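Local coordinates for attaching and effacing protein, pathogenesis factor (PDB 4E9L) that acts as an Escherichia coli adhesin of the intimin/invasin family, this fragment being a row of immunoglobulin-like domains that probably hold the adhesin out from the cell surface, at residues G345-S350 with L368-G373; D204-G209 with L260-K265; G140-G145 with Q157-T162. One frame throughout, in Å; residues are numbered along the deposited sequence.

Contact 1: residues G345-S350 with L368-G373; sequences GSERPS and LGSAAG
With chi1 at 52°, S370 holds its OG between its own backbone N and carbonyl carbon, which aims the hydroxyl at the main chain of E347. The two residues join loops at one end of a bacterial immunoglobulin-like domain of the invasin type: 345-350 leads into strand 350-358, and the loop 368-373 follows that strand's antiparallel partner, strand 361-367. E347 is gripped by S370 through two bonds. Its backbone N donates to S370 OG over 3.0 Å and nearly straight (164°), while S370 N donates to E347 O over 2.8 Å, coming in obliquely and out of the carbonyl plane. The serine thus uses both its hydroxyl and its peptide N-H on a single residue opposite, which holds OG at its chi1. A water adds a third link, donating to E347 O and accepting from G345 N and A371 N, so E347 O receives two donors, S370 N and the water. Close approach depends on G369, whose CA lies 3.1 Å from E347 O with no side chain in between. E347 CB still touches S370 OG; chi1 of -58° sets CG beside the backbone N of E347, and beyond it the chain runs on, extended, to a salt bridge from OE2 to K311. Inward, the P349 ring lies alongside the other loop, its CG 3.9 Å from G369 N. P349 and L368 both rest on L375 of strand 373-381, so the loops are seated on the facing sheet of the sandwich. At the opposite end of the joint from P349, the methyl CB of A371 is set against G345, 3.5 Å from G345 N.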
ATOM      1  N   GLY A 345      53.748   5.606  -7.278  1.00 19.96           N
ATOM      2  CA  GLY A 345      54.893   4.700  -7.144  1.00 21.11           C
ATOM      3  C   GLY A 345      54.631   3.285  -7.614  1.00 25.27           C
ATOM      4  O   GLY A 345      53.491   2.934  -7.939  1.00 24.18           O
ATOM      5  N   SER A 346      55.687   2.454  -7.615  1.00 25.02           N
ATOM      6  CA  SER A 346      55.606   1.026  -7.972  1.00 26.19           C
ATOM      7  C   SER A 346      54.610   0.342  -7.021  1.00 29.48           C
ATOM      8  O   SER A 346      53.845  -0.509  -7.461  1.00 31.41           O
ATOM      9  CB  SER A 346      56.986   0.366  -7.907  1.00 30.28           C
ATOM     10  OG  SER A 346      57.685   0.701  -6.719  1.00 42.68           O
ATOM     11  N   GLU A 347      54.551   0.816  -5.756  1.00 24.14           N
ATOM     12  CA  GLU A 347      53.584   0.412  -4.733  1.00 23.34           C
ATOM     13  C   GLU A 347      52.637   1.571  -4.484  1.00 24.64           C
ATOM     14  O   GLU A 347      53.060   2.646  -4.051  1.00 22.89           O
ATOM     15  CB  GLU A 347      54.279   0.030  -3.411  1.00 24.42           C
ATOM     16  CG  GLU A 347      55.279  -1.094  -3.568  1.00 32.30           C
ATOM     17  CD  GLU A 347      55.844  -1.583  -2.252  1.00 51.01           C
ATOM     18  OE1 GLU A 347      56.991  -1.212  -1.912  1.00 49.90           O
ATOM     19  OE2 GLU A 347      55.148  -2.375  -1.580  1.00 48.13           O
ATOM     20  N   ARG A 348      51.368   1.357  -4.796  1.00 20.94           N
ATOM     21  CA  ARG A 348      50.296   2.326  -4.666  1.00 20.96           C
ATOM     22  C   ARG A 348      49.786   2.311  -3.204  1.00 23.66           C
ATOM     23  O   ARG A 348      49.855   1.250  -2.580  1.00 22.32           O
ATOM     24  CB  ARG A 348      49.157   1.911  -5.615  1.00 24.01           C
ATOM     25  CG  ARG A 348      48.247   3.061  -5.984  1.00 43.48           C
ATOM     26  CD  ARG A 348      47.387   2.827  -7.210  1.00 54.07           C
ATOM     27  NE  ARG A 348      46.426   3.918  -7.288  1.00 53.07           N
ATOM     28  CZ  ARG A 348      46.464   4.892  -8.185  1.00 58.78           C
ATOM     29  NH1 ARG A 348      47.353   4.863  -9.172  1.00 48.50           N
ATOM     30  NH2 ARG A 348      45.587   5.884  -8.129  1.00 31.97           N
ATOM     31  N   PRO A 349      49.264   3.432  -2.634  1.00 19.77           N
ATOM     32  CA  PRO A 349      48.690   3.355  -1.272  1.00 18.52           C
ATOM     33  C   PRO A 349      47.472   2.426  -1.268  1.00 21.09           C
ATOM     34  O   PRO A 349      46.799   2.289  -2.295  1.00 18.57           O
ATOM     35  CB  PRO A 349      48.247   4.796  -0.976  1.00 20.50           C
ATOM     36  CG  PRO A 349      48.969   5.649  -1.979  1.00 25.89           C
ATOM     37  CD  PRO A 349      49.112   4.791  -3.199  1.00 21.23           C
ATOM     38  N   SER A 350      47.159   1.817  -0.117  1.00 17.41           N
ATOM     39  CA  SER A 350      46.034   0.879  -0.044  1.00 18.02           C
ATOM     40  C   SER A 350      45.352   1.030   1.308  1.00 18.83           C
ATOM     41  O   SER A 350      46.050   1.071   2.317  1.00 17.82           O
ATOM     42  CB  SER A 350      46.578  -0.553  -0.163  1.00 20.11           C
ATOM     43  OG  SER A 350      45.570  -1.539  -0.060  1.00 38.67           O
ATOM     44  N   LEU A 368      50.699   3.466   3.275  1.00 13.72           N
ATOM     45  CA  LEU A 368      51.199   4.395   2.275  1.00 15.21           C
ATOM     46  C   LEU A 368      51.967   3.653   1.181  1.00 17.41           C
ATOM     47  O   LEU A 368      52.427   2.541   1.391  1.00 17.35           O
ATOM     48  CB  LEU A 368      52.052   5.503   2.954  1.00 15.44           C
ATOM     49  CG  LEU A 368      51.297   6.632   3.672  1.00 19.62           C
ATOM     50  CD1 LEU A 368      50.261   7.311   2.758  1.00 19.84           C
ATOM     51  CD2 LEU A 368      50.637   6.144   4.996  1.00 22.37           C
ATOM     52  N   GLY A 369      52.056   4.255   0.017  1.00 15.40           N
ATOM     53  CA  GLY A 369      52.746   3.673  -1.122  1.00 15.22           C
ATOM     54  C   GLY A 369      54.236   3.940  -1.094  1.00 18.66           C
ATOM     55  O   GLY A 369      54.768   4.387  -0.073  1.00 15.77           O
ATOM     56  N   SER A 370      54.928   3.636  -2.204  1.00 16.91           N
ATOM     57  CA  SER A 370      56.394   3.827  -2.275  1.00 17.84           C
ATOM     58  C   SER A 370      56.809   5.247  -2.663  1.00 22.70           C
ATOM     59  O   SER A 370      57.948   5.639  -2.394  1.00 23.58           O
ATOM     60  CB  SER A 370      57.029   2.816  -3.223  1.00 20.30           C
ATOM     61  OG  SER A 370      56.369   2.835  -4.473  1.00 24.28           O
ATOM     62  N   ALA A 371      55.896   6.020  -3.281  1.00 19.02           N
ATOM     63  CA  ALA A 371      56.185   7.387  -3.717  1.00 19.01           C
ATOM     64  C   ALA A 371      55.853   8.443  -2.670  1.00 22.39           C
ATOM     65  O   ALA A 371      54.818   8.370  -1.999  1.00 21.03           O
ATOM     66  CB  ALA A 371      55.475   7.704  -5.032  1.00 19.70           C
ATOM     67  N   ALA A 372      56.751   9.425  -2.535  1.00 19.27           N
ATOM     68  CA  ALA A 372      56.593  10.559  -1.607  1.00 20.12           C
ATOM     69  C   ALA A 372      55.810  11.684  -2.310  1.00 23.60           C
ATOM     70  O   ALA A 372      55.575  11.628  -3.509  1.00 23.60           O
ATOM     71  CB  ALA A 372      57.965  11.073  -1.178  1.00 20.94           C
ATOM     72  N   GLY A 373      55.416  12.687  -1.553  1.00 20.19           N
ATOM     73  CA  GLY A 373      54.709  13.814  -2.119  1.00 21.16           C
ATOM     74  C   GLY A 373      53.276  13.887  -1.673  1.00 23.41           C
ATOM     75  O   GLY A 373      52.850  13.166  -0.767  1.00 20.44           O
TER
HETATM   76  O   HOH W   1      53.078   5.491  -4.397  1.00 18.97           O

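Contact 2: residues D204-G209 with L260-K265; sequences DHVKAG and LTTGGK
The first strand of an immunoglobulin-like domain changes sheets here: strand 198-201 belongs to one sheet of the sandwich, strand 205-207 runs parallel to strand 278-290 in the other, and the chain then turns at A208 and G209 past the end of strand 255-261. T262, the residue just beyond that strand, is the main anchor. Its chi1 of 66° places OG1 between the backbone N and the carbonyl carbon, facing G209, and turns CG2 to the V206 side. G209 N is shared between two acceptors, T262 OG1 at 3.0 Å and G263 O at 3.2 Å; both bonds are weak, with N-H...O angles of 129° and 125°, as expected of a forked donor. The hydroxyl has a second bond, to the carbonyl O of E210, so it bridges successive residues of the turn. On the buried side the side chains of V206 and T262 cross obliquely, with CG1 of V206 3.8 Å from CG2 of T262. Beside them, V206 packs on L287 and T262 on V289 of strand 278-290. A208 meets the 260-265 loop with its methyl against a polar atom, CB of A208 being 3.4 Å from G263 O, and it also touches D322 and Y324 of the next domain, where N326 bonds to G264 O. The contact therefore borders the junction between the two domains. Last, a CH...O contact runs alongside the forked bond, with G209 CA 3.5 Å from T262 O.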
ATOM      1  N   ASP A 204      10.044  -1.879   5.149  1.00 22.84           N
ATOM      2  CA  ASP A 204       9.984  -1.623   6.595  1.00 23.68           C
ATOM      3  C   ASP A 204      11.194  -0.837   7.158  1.00 23.32           C
ATOM      4  O   ASP A 204      11.267  -0.560   8.359  1.00 21.50           O
ATOM      5  CB  ASP A 204       9.592  -2.855   7.402  1.00 27.46           C
ATOM      6  CG  ASP A 204      10.507  -4.045   7.261  1.00 39.93           C
ATOM      7  OD1 ASP A 204      11.678  -3.853   6.861  1.00 40.50           O
ATOM      8  OD2 ASP A 204      10.054  -5.170   7.546  1.00 48.96           O
ATOM      9  N   HIS A 205      12.109  -0.447   6.261  1.00 17.89           N
ATOM     10  CA  HIS A 205      13.229   0.442   6.558  1.00 19.94           C
ATOM     11  C   HIS A 205      13.227   1.487   5.453  1.00 22.19           C
ATOM     12  O   HIS A 205      13.278   1.138   4.270  1.00 21.81           O
ATOM     13  CB  HIS A 205      14.571  -0.315   6.646  1.00 21.87           C
ATOM     14  CG  HIS A 205      14.658  -1.182   7.861  1.00 26.56           C
ATOM     15  ND1 HIS A 205      13.985  -2.389   7.937  1.00 29.55           N
ATOM     16  CD2 HIS A 205      15.287  -0.956   9.037  1.00 29.82           C
ATOM     17  CE1 HIS A 205      14.229  -2.859   9.151  1.00 29.76           C
ATOM     18  NE2 HIS A 205      15.008  -2.029   9.850  1.00 29.95           N
ATOM     19  N   VAL A 206      13.062   2.758   5.822  1.00 16.70           N
ATOM     20  CA  VAL A 206      13.011   3.839   4.823  1.00 16.09           C
ATOM     21  C   VAL A 206      14.031   4.906   5.207  1.00 18.86           C
ATOM     22  O   VAL A 206      14.133   5.260   6.384  1.00 18.18           O
ATOM     23  CB  VAL A 206      11.569   4.425   4.651  1.00 18.76           C
ATOM     24  CG1 VAL A 206      11.541   5.588   3.653  1.00 17.53           C
ATOM     25  CG2 VAL A 206      10.573   3.336   4.236  1.00 19.08           C
ATOM     26  N   LYS A 207      14.809   5.376   4.231  1.00 15.95           N
ATOM     27  CA  LYS A 207      15.801   6.425   4.465  1.00 16.33           C
ATOM     28  C   LYS A 207      15.105   7.772   4.682  1.00 19.88           C
ATOM     29  O   LYS A 207      14.110   8.072   4.002  1.00 19.27           O
ATOM     30  CB  LYS A 207      16.802   6.508   3.317  1.00 17.15           C
ATOM     31  CG  LYS A 207      17.691   5.281   3.206  1.00 20.88           C
ATOM     32  CD  LYS A 207      18.839   5.569   2.246  1.00 29.82           C
ATOM     33  CE  LYS A 207      19.857   4.447   2.224  1.00 49.17           C
ATOM     34  NZ  LYS A 207      19.430   3.321   1.354  1.00 59.17           N
ATOM     35  N   ALA A 208      15.620   8.571   5.650  1.00 16.48           N
ATOM     36  CA  ALA A 208      15.080   9.891   5.996  1.00 16.40           C
ATOM     37  C   ALA A 208      14.946  10.754   4.736  1.00 18.44           C
ATOM     38  O   ALA A 208      15.887  10.871   3.971  1.00 18.71           O
ATOM     39  CB  ALA A 208      15.994  10.583   7.020  1.00 16.82           C
ATOM     40  N   GLY A 209      13.758  11.310   4.522  1.00 16.86           N
ATOM     41  CA  GLY A 209      13.452  12.125   3.346  1.00 16.44           C
ATOM     42  C   GLY A 209      12.839  11.326   2.205  1.00 20.47           C
ATOM     43  O   GLY A 209      12.297  11.910   1.270  1.00 22.04           O
ATOM     44  N   LEU A 260       3.734   7.373   1.742  1.00 13.48           N
ATOM     45  CA  LEU A 260       4.145   7.806   3.071  1.00 15.83           C
ATOM     46  C   LEU A 260       5.530   8.409   2.857  1.00 18.70           C
ATOM     47  O   LEU A 260       6.424   7.702   2.380  1.00 17.92           O
ATOM     48  CB  LEU A 260       4.220   6.579   4.026  1.00 17.44           C
ATOM     49  CG  LEU A 260       4.514   6.832   5.523  1.00 25.40           C
ATOM     50  CD1 LEU A 260       4.242   5.575   6.333  1.00 27.15           C
ATOM     51  CD2 LEU A 260       5.976   7.166   5.744  1.00 31.08           C
ATOM     52  N   THR A 261       5.701   9.705   3.170  1.00 14.64           N
ATOM     53  CA  THR A 261       7.004  10.360   3.029  1.00 14.85           C
ATOM     54  C   THR A 261       7.567  10.581   4.430  1.00 19.13           C
ATOM     55  O   THR A 261       6.891  11.163   5.275  1.00 18.64           O
ATOM     56  CB  THR A 261       6.913  11.703   2.257  1.00 19.76           C
ATOM     57  OG1 THR A 261       6.156  11.546   1.055  1.00 21.03           O
ATOM     58  CG2 THR A 261       8.305  12.279   1.920  1.00 20.31           C
ATOM     59  N   THR A 262       8.794  10.137   4.676  1.00 16.42           N
ATOM     60  CA  THR A 262       9.426  10.367   5.991  1.00 17.40           C
ATOM     61  C   THR A 262      10.079  11.752   5.977  1.00 21.94           C
ATOM     62  O   THR A 262      10.352  12.286   4.906  1.00 20.58           O
ATOM     63  CB  THR A 262      10.500   9.296   6.276  1.00 22.28           C
ATOM     64  OG1 THR A 262      11.552   9.473   5.341  1.00 18.19           O
ATOM     65  CG2 THR A 262       9.950   7.868   6.194  1.00 23.47           C
ATOM     66  N   GLY A 263      10.357  12.301   7.161  1.00 20.82           N
ATOM     67  CA  GLY A 263      11.079  13.567   7.284  1.00 20.72           C
ATOM     68  C   GLY A 263      12.510  13.292   7.729  1.00 23.46           C
ATOM     69  O   GLY A 263      12.999  12.175   7.544  1.00 22.36           O
ATOM     70  N   GLY A 264      13.141  14.264   8.391  1.00 19.32           N
ATOM     71  CA  GLY A 264      14.529  14.161   8.853  1.00 19.01           C
ATOM     72  C   GLY A 264      14.766  13.439  10.170  1.00 22.70           C
ATOM     73  O   GLY A 264      15.918  13.287  10.611  1.00 22.00           O
ATOM     74  N   LYS A 265      13.673  13.027  10.825  1.00 18.37           N
ATOM     75  CA  LYS A 265      13.733  12.359  12.124  1.00 18.37           C
ATOM     76  C   LYS A 265      13.777  10.850  11.934  1.00 19.59           C
ATOM     77  O   LYS A 265      12.903  10.297  11.269  1.00 19.24           O
ATOM     78  CB  LYS A 265      12.515  12.773  12.974  1.00 20.42           C
ATOM     79  CG  LYS A 265      12.802  12.791  14.457  1.00 35.95           C
ATOM     80  CD  LYS A 265      11.680  13.469  15.216  1.00 36.38           C
ATOM     81  CE  LYS A 265      11.939  13.442  16.699  1.00 47.56           C
ATOM     82  NZ  LYS A 265      10.662  13.523  17.466  1.00 64.35           N
TER

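Contact 3: residues G140-G145 with Q157-T162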
ATOM      1  N   GLY A 140     -25.869 -18.277  -1.374  1.00 24.39           N
ATOM      2  CA  GLY A 140     -26.376 -18.271  -0.004  1.00 23.94           C
ATOM      3  C   GLY A 140     -27.638 -17.445   0.185  1.00 24.38           C
ATOM      4  O   GLY A 140     -28.145 -17.340   1.305  1.00 22.99           O
ATOM      5  N   SER A 141     -28.122 -16.798  -0.888  1.00 19.84           N
ATOM      6  CA  SER A 141     -29.344 -15.986  -0.844  1.00 18.68           C
ATOM      7  C   SER A 141     -30.548 -16.882  -1.117  1.00 23.60           C
ATOM      8  O   SER A 141     -30.456 -17.791  -1.940  1.00 24.16           O
ATOM      9  CB  SER A 141     -29.278 -14.853  -1.861  1.00 21.48           C
ATOM     10  OG  SER A 141     -28.263 -13.922  -1.512  1.00 28.34           O
ATOM     11  N   THR A 142     -31.664 -16.651  -0.415  1.00 20.43           N
ATOM     12  CA  THR A 142     -32.879 -17.456  -0.589  1.00 20.85           C
ATOM     13  C   THR A 142     -34.099 -16.561  -0.821  1.00 25.49           C
ATOM     14  O   THR A 142     -34.203 -15.494  -0.234  1.00 23.69           O
ATOM     15  CB  THR A 142     -33.109 -18.377   0.626  1.00 30.60           C
ATOM     16  OG1 THR A 142     -33.307 -17.567   1.786  1.00 34.58           O
ATOM     17  CG2 THR A 142     -31.962 -19.396   0.848  1.00 29.89           C
ATOM     18  N   ALA A 143     -35.041 -17.016  -1.649  1.00 22.38           N
ATOM     19  CA  ALA A 143     -36.254 -16.254  -1.926  1.00 20.92           C
ATOM     20  C   ALA A 143     -37.469 -16.975  -1.338  1.00 24.41           C
ATOM     21  O   ALA A 143     -37.547 -18.213  -1.355  1.00 23.31           O
ATOM     22  CB  ALA A 143     -36.428 -16.082  -3.423  1.00 21.13           C
ATOM     23  N   SER A 144     -38.428 -16.196  -0.840  1.00 19.59           N
ATOM     24  CA  SER A 144     -39.690 -16.734  -0.359  1.00 19.25           C
ATOM     25  C   SER A 144     -40.491 -17.060  -1.638  1.00 22.62           C
ATOM     26  O   SER A 144     -40.059 -16.722  -2.750  1.00 19.60           O
ATOM     27  CB  SER A 144     -40.441 -15.640   0.404  1.00 22.54           C
ATOM     28  OG  SER A 144     -40.800 -14.589  -0.487  1.00 20.03           O
ATOM     29  N   GLY A 145     -41.693 -17.604  -1.466  1.00 21.99           N
ATOM     30  CA  GLY A 145     -42.616 -17.785  -2.583  1.00 21.87           C
ATOM     31  C   GLY A 145     -43.153 -16.425  -3.028  1.00 25.66           C
ATOM     32  O   GLY A 145     -42.947 -15.411  -2.349  1.00 23.28           O
ATOM     33  N   GLN A 157     -39.751 -11.985  -1.045  1.00 17.55           N
ATOM     34  CA  GLN A 157     -38.708 -11.431  -0.192  1.00 17.80           C
ATOM     35  C   GLN A 157     -37.456 -12.258  -0.356  1.00 20.99           C
ATOM     36  O   GLN A 157     -37.522 -13.495  -0.289  1.00 21.49           O
ATOM     37  CB  GLN A 157     -39.154 -11.418   1.293  1.00 20.47           C
ATOM     38  CG  GLN A 157     -40.393 -10.560   1.588  1.00 34.40           C
ATOM     39  CD  GLN A 157     -40.252  -9.086   1.238  1.00 53.45           C
ATOM     40  OE1 GLN A 157     -39.160  -8.504   1.247  1.00 43.78           O
ATOM     41  NE2 GLN A 157     -41.378  -8.441   0.962  1.00 48.62           N
ATOM     42  N   ILE A 158     -36.326 -11.600  -0.620  1.00 16.49           N
ATOM     43  CA  ILE A 158     -35.040 -12.302  -0.748  1.00 15.68           C
ATOM     44  C   ILE A 158     -34.202 -12.110   0.532  1.00 20.10           C
ATOM     45  O   ILE A 158     -33.956 -10.972   0.922  1.00 21.23           O
ATOM     46  CB  ILE A 158     -34.246 -11.927  -2.045  1.00 17.63           C
ATOM     47  CG1 ILE A 158     -35.034 -12.309  -3.322  1.00 18.49           C
ATOM     48  CG2 ILE A 158     -32.859 -12.628  -2.063  1.00 17.96           C
ATOM     49  CD1 ILE A 158     -34.664 -11.456  -4.581  1.00 25.57           C
ATOM     50  N   SER A 159     -33.802 -13.201   1.195  1.00 17.36           N
ATOM     51  CA  SER A 159     -32.908 -13.129   2.364  1.00 19.48           C
ATOM     52  C   SER A 159     -31.525 -13.278   1.762  1.00 25.02           C
ATOM     53  O   SER A 159     -31.242 -14.297   1.131  1.00 25.76           O
ATOM     54  CB  SER A 159     -33.168 -14.279   3.342  1.00 25.45           C
ATOM     55  OG  SER A 159     -34.507 -14.243   3.805  1.00 42.35           O
ATOM     56  N   LEU A 160     -30.700 -12.238   1.878  1.00 22.34           N
ATOM     57  CA  LEU A 160     -29.371 -12.217   1.271  1.00 21.36           C
ATOM     58  C   LEU A 160     -28.351 -12.964   2.057  1.00 24.52           C
ATOM     59  O   LEU A 160     -28.356 -12.918   3.277  1.00 24.17           O
ATOM     60  CB  LEU A 160     -28.886 -10.772   1.047  1.00 20.45           C
ATOM     61  CG  LEU A 160     -29.769  -9.924   0.123  1.00 24.12           C
ATOM     62  CD1 LEU A 160     -29.510  -8.457   0.341  1.00 23.75           C
ATOM     63  CD2 LEU A 160     -29.575 -10.324  -1.352  1.00 22.37           C
ATOM     64  N   GLY A 161     -27.450 -13.617   1.343  1.00 21.82           N
ATOM     65  CA  GLY A 161     -26.318 -14.293   1.949  1.00 22.09           C
ATOM     66  C   GLY A 161     -25.284 -13.252   2.356  1.00 25.09           C
ATOM     67  O   GLY A 161     -25.553 -12.041   2.350  1.00 23.79           O
ATOM     68  N   THR A 162     -24.079 -13.713   2.669  1.00 20.73           N
ATOM     69  CA  THR A 162     -22.990 -12.851   3.143  1.00 20.38           C
ATOM     70  C   THR A 162     -22.001 -12.426   2.055  1.00 23.29           C
ATOM     71  O   THR A 162     -20.993 -11.798   2.388  1.00 24.32           O
ATOM     72  CB  THR A 162     -22.255 -13.569   4.274  1.00 25.01           C
ATOM     73  OG1 THR A 162     -21.791 -14.819   3.770  1.00 30.04           O
ATOM     74  CG2 THR A 162     -23.129 -13.789   5.496  1.00 27.90           C
TER
HETATM   75  O   HOH W   2     -30.105 -16.667   2.971  1.00 38.20           O
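S141 and G161 meet tightly at one end of this contact. G161 N donates to S141 OG over 3.0 Å and almost in line (164°), and the same hydroxyl bonds to A137 O, so two bonds grip it. G161 has no side chain to keep the chains apart; a CB there would run into G140 C. CD2 of L160 closes to 3.8 Å from S141 OG. At the other end S144 OG accepts from Q157 N over 2.9 Å and donates to G145 O. A chi1 of 65° sets this OG between the backbone N and carbonyl carbon of S144, turned toward Q157. Between the two serines lie the ends of antiparallel strands 142-148 and 153-159, a beta hairpin, with 142-148 at the edge of its sheet in an immunoglobulin-like domain. T142 and S159 form a hydrogen-bonded pair, S159 N reaching T142 O over 2.7 Å. A143 and I158 are a non-hydrogen-bonded pair facing the interior, where CB of A143 lies 4.0 Å from CG1 of I158 and the isoleucine packs on L133 and V169. The opposite face is looser and exposed: T142 OG1 only rests against S159 CB at 3.6 Å, while a water donates to both G140 O and S159 O. Q157 bends away from the hairpin partner, and its OE1 bonds to T110 OG1 on strand 108-114.

From the N terminus the contacts come in series, one in each of three consecutive invasin-type domains, and none nests in or crosses another. Contact 3 closes first, joining the two arms of a hairpin across 11 intervening residues. Contact 2 closes a longer loop of 50 residues, tying the first strand's change of sheet to the end of strand 255-261. Contact 1 closes last, over 17 residues, at the mouth of a hairpin that corresponds to the one in contact 3. Centres lie about 50 Å apart from contact 3 to contact 2, 42 Å from contact 2 to contact 1, and 88 Å from contact 3 to contact 1, so the three contacts follow one another along an elongated, slightly bent chain.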